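Local coordinates for processed glycerol phosphate lipoteichoic acid synthase 2 (Bacillus subtilis, PDB 2W8D), which is a magnesium-binding protein of the sulfatase family, within the alkaline phosphatase clan, at residues K32-V37 with P188-F193; N123-T128 with S184-F189. One frame throughout, in Å; residues are numbered along the deposited sequence.

Contact 1: residues K32-V37 with P188-F193; sequences KNVIYV and PFYTKF
Phe189 has its CG between the backbone N and the carbonyl carbon (chi1 61°), and Asn33 has its CG beside its own N (chi1 -57°). These turns lay the Asn33 amide flat over one ring face, the planes 10° apart. The two residues begin a parallel strand pair in the central sheet of the sulfatase-family domain. Asn33 OD1 also takes the Phe189 N-H on a lone pair, at 2.8 Å. Its ND2 is hydrogen-bonded to Gln187 OE1, so both ends of the amide are held. Further along, Val34 N binds Phe189 O and Tyr36 N binds Thr191 O, the latter almost straight. Val34 O is gripped twice by Thr191: OG1 lies in the carbonyl plane at 3.1 Å, while the backbone N sits above that plane. Ile35 packs its CG1 against the rim of the Phe189 ring and its CG2 against Phe193 CD2. Helices 171-183 and 219-244 cover this face. On the other face, Tyr190 CD2 rests 3.8 Å from Val34 CB. Lys192 is on this face too, and its bent chain carries NZ to salt bridges with Glu88 and Glu92. One water joins the two tyrosines, 2.5 Å from Tyr36 OH and 2.6 Å from Tyr190 OH.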
# COMPACT_ATOMS: atom_id res chain seq x y z
N LYS A 32 -12.94 -15.53 1.51
CA LYS A 32 -13.01 -14.39 2.42
C LYS A 32 -13.11 -13.02 1.76
O LYS A 32 -12.66 -12.79 0.62
CB LYS A 32 -11.86 -14.42 3.44
CG LYS A 32 -12.33 -15.14 4.75
CD LYS A 32 -11.30 -16.01 5.35
CE LYS A 32 -11.98 -17.15 6.10
NZ LYS A 32 -10.91 -17.98 6.72
N ASN A 33 -13.73 -12.10 2.48
CA ASN A 33 -13.72 -10.72 2.11
C ASN A 33 -12.27 -10.18 2.18
O ASN A 33 -11.40 -10.78 2.83
CB ASN A 33 -14.60 -9.94 3.06
CG ASN A 33 -16.01 -10.47 3.10
OD1 ASN A 33 -16.69 -10.50 2.08
ND2 ASN A 33 -16.47 -10.87 4.27
N VAL A 34 -12.03 -9.07 1.49
CA VAL A 34 -10.79 -8.36 1.60
C VAL A 34 -11.18 -6.95 2.02
O VAL A 34 -12.11 -6.36 1.46
CB VAL A 34 -10.02 -8.31 0.22
CG1 VAL A 34 -8.72 -7.45 0.32
CG2 VAL A 34 -9.75 -9.72 -0.31
N ILE A 35 -10.44 -6.41 3.00
CA ILE A 35 -10.59 -5.03 3.44
C ILE A 35 -9.18 -4.41 3.41
O ILE A 35 -8.31 -4.76 4.20
CB ILE A 35 -11.19 -4.98 4.89
CG1 ILE A 35 -12.62 -5.54 4.94
CG2 ILE A 35 -11.14 -3.56 5.45
CD1 ILE A 35 -13.17 -5.78 6.37
N TYR A 36 -8.93 -3.49 2.48
CA TYR A 36 -7.66 -2.80 2.48
C TYR A 36 -7.84 -1.53 3.28
O TYR A 36 -8.90 -0.89 3.19
CB TYR A 36 -7.23 -2.42 1.04
CG TYR A 36 -6.44 -3.43 0.28
CD1 TYR A 36 -7.06 -4.42 -0.46
CD2 TYR A 36 -5.05 -3.33 0.23
CE1 TYR A 36 -6.32 -5.34 -1.22
CE2 TYR A 36 -4.29 -4.24 -0.53
CZ TYR A 36 -4.94 -5.25 -1.24
OH TYR A 36 -4.20 -6.14 -1.97
N VAL A 37 -6.81 -1.15 4.02
CA VAL A 37 -6.72 0.16 4.67
C VAL A 37 -5.41 0.85 4.34
O VAL A 37 -4.35 0.33 4.63
CB VAL A 37 -6.80 0.08 6.21
CG1 VAL A 37 -6.81 1.48 6.79
CG2 VAL A 37 -8.06 -0.74 6.64
N PRO A 188 -19.13 -12.24 -1.16
CA PRO A 188 -17.89 -11.64 -0.67
C PRO A 188 -17.63 -10.26 -1.23
O PRO A 188 -18.05 -9.97 -2.35
CB PRO A 188 -16.82 -12.60 -1.17
CG PRO A 188 -17.41 -13.23 -2.40
CD PRO A 188 -18.91 -13.12 -2.32
N PHE A 189 -16.93 -9.42 -0.48
CA PHE A 189 -16.62 -8.08 -0.96
C PHE A 189 -15.14 -7.76 -0.87
O PHE A 189 -14.44 -8.28 0.00
CB PHE A 189 -17.45 -7.02 -0.24
CG PHE A 189 -17.23 -6.97 1.25
CD1 PHE A 189 -16.02 -6.55 1.78
CD2 PHE A 189 -18.23 -7.35 2.11
CE1 PHE A 189 -15.83 -6.52 3.18
CE2 PHE A 189 -18.05 -7.31 3.49
CZ PHE A 189 -16.86 -6.90 4.01
N TYR A 190 -14.68 -6.88 -1.76
CA TYR A 190 -13.31 -6.40 -1.77
C TYR A 190 -13.37 -4.88 -1.66
O TYR A 190 -13.95 -4.22 -2.52
CB TYR A 190 -12.69 -6.81 -3.11
CG TYR A 190 -11.31 -6.23 -3.42
CD1 TYR A 190 -11.15 -4.90 -3.86
CD2 TYR A 190 -10.19 -7.04 -3.36
CE1 TYR A 190 -9.88 -4.41 -4.18
CE2 TYR A 190 -8.96 -6.59 -3.68
CZ TYR A 190 -8.79 -5.29 -4.06
OH TYR A 190 -7.52 -4.93 -4.36
N THR A 191 -12.77 -4.32 -0.61
CA THR A 191 -13.00 -2.93 -0.21
C THR A 191 -11.73 -2.21 0.16
O THR A 191 -10.78 -2.84 0.64
CB THR A 191 -13.95 -2.81 1.00
OG1 THR A 191 -13.49 -3.67 2.05
CG2 THR A 191 -15.32 -3.23 0.60
N LYS A 192 -11.72 -0.89 -0.07
CA LYS A 192 -10.58 -0.04 0.21
C LYS A 192 -10.99 1.12 1.08
O LYS A 192 -11.91 1.87 0.72
CB LYS A 192 -9.97 0.54 -1.08
CG LYS A 192 -9.28 -0.48 -2.02
CD LYS A 192 -9.56 -0.14 -3.52
CE LYS A 192 -9.20 1.28 -3.86
NZ LYS A 192 -7.77 1.56 -3.47
N PHE A 193 -10.31 1.28 2.22
CA PHE A 193 -10.50 2.43 3.08
C PHE A 193 -9.31 3.38 3.03
O PHE A 193 -8.19 3.03 3.44
CB PHE A 193 -10.75 1.96 4.52
CG PHE A 193 -12.09 1.32 4.72
CD1 PHE A 193 -13.12 2.02 5.31
CD2 PHE A 193 -12.33 0.00 4.32
CE1 PHE A 193 -14.38 1.42 5.49
CE2 PHE A 193 -13.53 -0.59 4.51
CZ PHE A 193 -14.58 0.11 5.10
O HOH W 1 -5.21 -6.17 -4.23

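Contact 2: residues N123-T128 with S184-F189; sequences NYTSAT and SLPQPF
Thr125 and Phe189 form a parallel bridge with their CA atoms 4.7 Å apart. This is where strand 125-130 starts beside strand 189-194 in the central sheet of the sulfatase-family domain. Thr125 N donates to the O of Pro188, the residue before Phe189, at 3.1 Å. Tyr124 CA comes close to the same oxygen as a weaker C-H partner, and Phe189 CA makes a similar contact with Thr125 O. The main side-chain contact is a CH-pi one. With CG beside its own N (chi1 -77°), the Tyr124 ring lies across Pro188. Pro188 follows a cis peptide bond, and its CB sits over the centre of the Tyr124 ring, 3.7 Å from the centroid and 13° off the ring normal. Pro188 CG lies over the CD2 and CE2 side of the same face. The backbone carbonyl carbon of Phe189 is at the ring edge. A hydrogen bond between Tyr124 OH and Lys32 O holds the far end of the ring. The loop after helix 171-183 reaches the strand at two further points. Leu185 CD2 meets the Ala127 methyl at 4.0 Å, next to Phe152 of strand 150-152. The side chains of Pro186 and Thr125 cross at about a right angle, with Pro186 CG 3.4 Å from Thr125 OG1.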
# COMPACT_ATOMS: atom_id res chain seq x y z
N ASN A 123 -17.30 -13.62 -7.88
CA ASN A 123 -18.49 -12.92 -7.31
C ASN A 123 -18.23 -11.84 -6.24
O ASN A 123 -19.10 -11.57 -5.39
CB ASN A 123 -19.53 -13.92 -6.78
CG ASN A 123 -19.95 -14.90 -7.83
OD1 ASN A 123 -20.37 -14.51 -8.93
ND2 ASN A 123 -19.81 -16.18 -7.54
N TYR A 124 -17.05 -11.22 -6.28
CA TYR A 124 -16.74 -10.14 -5.34
C TYR A 124 -17.38 -8.83 -5.76
O TYR A 124 -17.28 -8.40 -6.92
CB TYR A 124 -15.21 -9.96 -5.13
CG TYR A 124 -14.56 -11.02 -4.22
CD1 TYR A 124 -14.03 -10.68 -2.97
CD2 TYR A 124 -14.46 -12.36 -4.62
CE1 TYR A 124 -13.44 -11.66 -2.16
CE2 TYR A 124 -13.88 -13.33 -3.82
CZ TYR A 124 -13.39 -12.99 -2.59
OH TYR A 124 -12.80 -13.97 -1.81
N THR A 125 -18.06 -8.18 -4.83
CA THR A 125 -18.46 -6.82 -5.05
C THR A 125 -17.30 -5.94 -4.54
O THR A 125 -16.73 -6.24 -3.51
CB THR A 125 -19.79 -6.51 -4.35
OG1 THR A 125 -20.83 -7.37 -4.86
CG2 THR A 125 -20.18 -5.08 -4.60
N SER A 126 -16.92 -4.91 -5.28
CA SER A 126 -15.83 -4.05 -4.84
C SER A 126 -16.33 -2.62 -4.58
O SER A 126 -17.20 -2.11 -5.30
CB SER A 126 -14.63 -4.08 -5.82
OG SER A 126 -15.02 -3.89 -7.18
N ALA A 127 -15.79 -2.01 -3.52
CA ALA A 127 -16.11 -0.62 -3.16
C ALA A 127 -14.92 0.11 -2.51
O ALA A 127 -14.18 -0.49 -1.75
CB ALA A 127 -17.31 -0.58 -2.20
N THR A 128 -14.76 1.41 -2.81
CA THR A 128 -13.81 2.24 -2.08
C THR A 128 -14.55 3.14 -1.11
O THR A 128 -15.64 3.61 -1.44
CB THR A 128 -13.01 3.11 -3.04
OG1 THR A 128 -12.27 2.26 -3.93
CG2 THR A 128 -12.07 4.05 -2.28
N SER A 184 -23.84 -3.34 4.25
CA SER A 184 -24.86 -3.47 3.22
C SER A 184 -24.30 -4.16 1.95
O SER A 184 -25.04 -4.47 1.03
CB SER A 184 -25.50 -2.10 2.90
OG SER A 184 -24.78 -1.42 1.87
N LEU A 185 -23.01 -4.44 1.94
CA LEU A 185 -22.38 -4.99 0.74
C LEU A 185 -22.65 -6.48 0.59
O LEU A 185 -22.40 -7.27 1.50
CB LEU A 185 -20.87 -4.73 0.75
CG LEU A 185 -20.28 -3.53 -0.00
CD1 LEU A 185 -21.09 -2.25 0.15
CD2 LEU A 185 -18.81 -3.28 0.41
N PRO A 186 -23.14 -6.90 -0.60
CA PRO A 186 -23.31 -8.34 -0.78
C PRO A 186 -21.93 -9.01 -0.70
O PRO A 186 -20.94 -8.47 -1.18
CB PRO A 186 -23.93 -8.44 -2.17
CG PRO A 186 -23.52 -7.20 -2.86
CD PRO A 186 -23.32 -6.13 -1.84
N GLN A 187 -21.88 -10.17 -0.05
CA GLN A 187 -20.64 -10.87 0.24
C GLN A 187 -20.40 -11.98 -0.77
O GLN A 187 -21.35 -12.60 -1.22
CB GLN A 187 -20.71 -11.43 1.67
CG GLN A 187 -20.34 -10.38 2.73
CD GLN A 187 -20.25 -10.94 4.12
OE1 GLN A 187 -19.53 -11.91 4.37
NE2 GLN A 187 -20.97 -10.33 5.05
N PRO A 188 -19.13 -12.24 -1.16
CA PRO A 188 -17.89 -11.64 -0.67
C PRO A 188 -17.63 -10.26 -1.23
O PRO A 188 -18.05 -9.97 -2.35
CB PRO A 188 -16.82 -12.60 -1.17
CG PRO A 188 -17.41 -13.23 -2.40
CD PRO A 188 -18.91 -13.12 -2.32
N PHE A 189 -16.93 -9.42 -0.48
CA PHE A 189 -16.62 -8.08 -0.96
C PHE A 189 -15.14 -7.76 -0.87
O PHE A 189 -14.44 -8.28 0.00
CB PHE A 189 -17.45 -7.02 -0.24
CG PHE A 189 -17.23 -6.97 1.25
CD1 PHE A 189 -16.02 -6.55 1.78
CD2 PHE A 189 -18.23 -7.35 2.11
CE1 PHE A 189 -15.83 -6.52 3.18
CE2 PHE A 189 -18.05 -7.31 3.49
CZ PHE A 189 -16.86 -6.90 4.01

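Contacts 1 and 2 lie side by side in one mixed sheet, their centres about 8 Å apart. Strand 189-194 runs between strands 33-39 and 125-130, parallel to both. Along the chain the order is 32-37, 123-128, then 184-193, so the last stretch enters between two earlier ones. Pro188 and Phe189 belong to both contacts. Tyr190 N probably bonds to Thr125 O, which carries the sheet on beyond contact 1. Contact 1 is buried, whereas contact 2 is partly exposed. Strand 33-39 leads toward the metal site, with the Val37 side chain about 12 Å from the bound magnesium ion. The two contacts thus tie that inner strand to the outer part of the sheet.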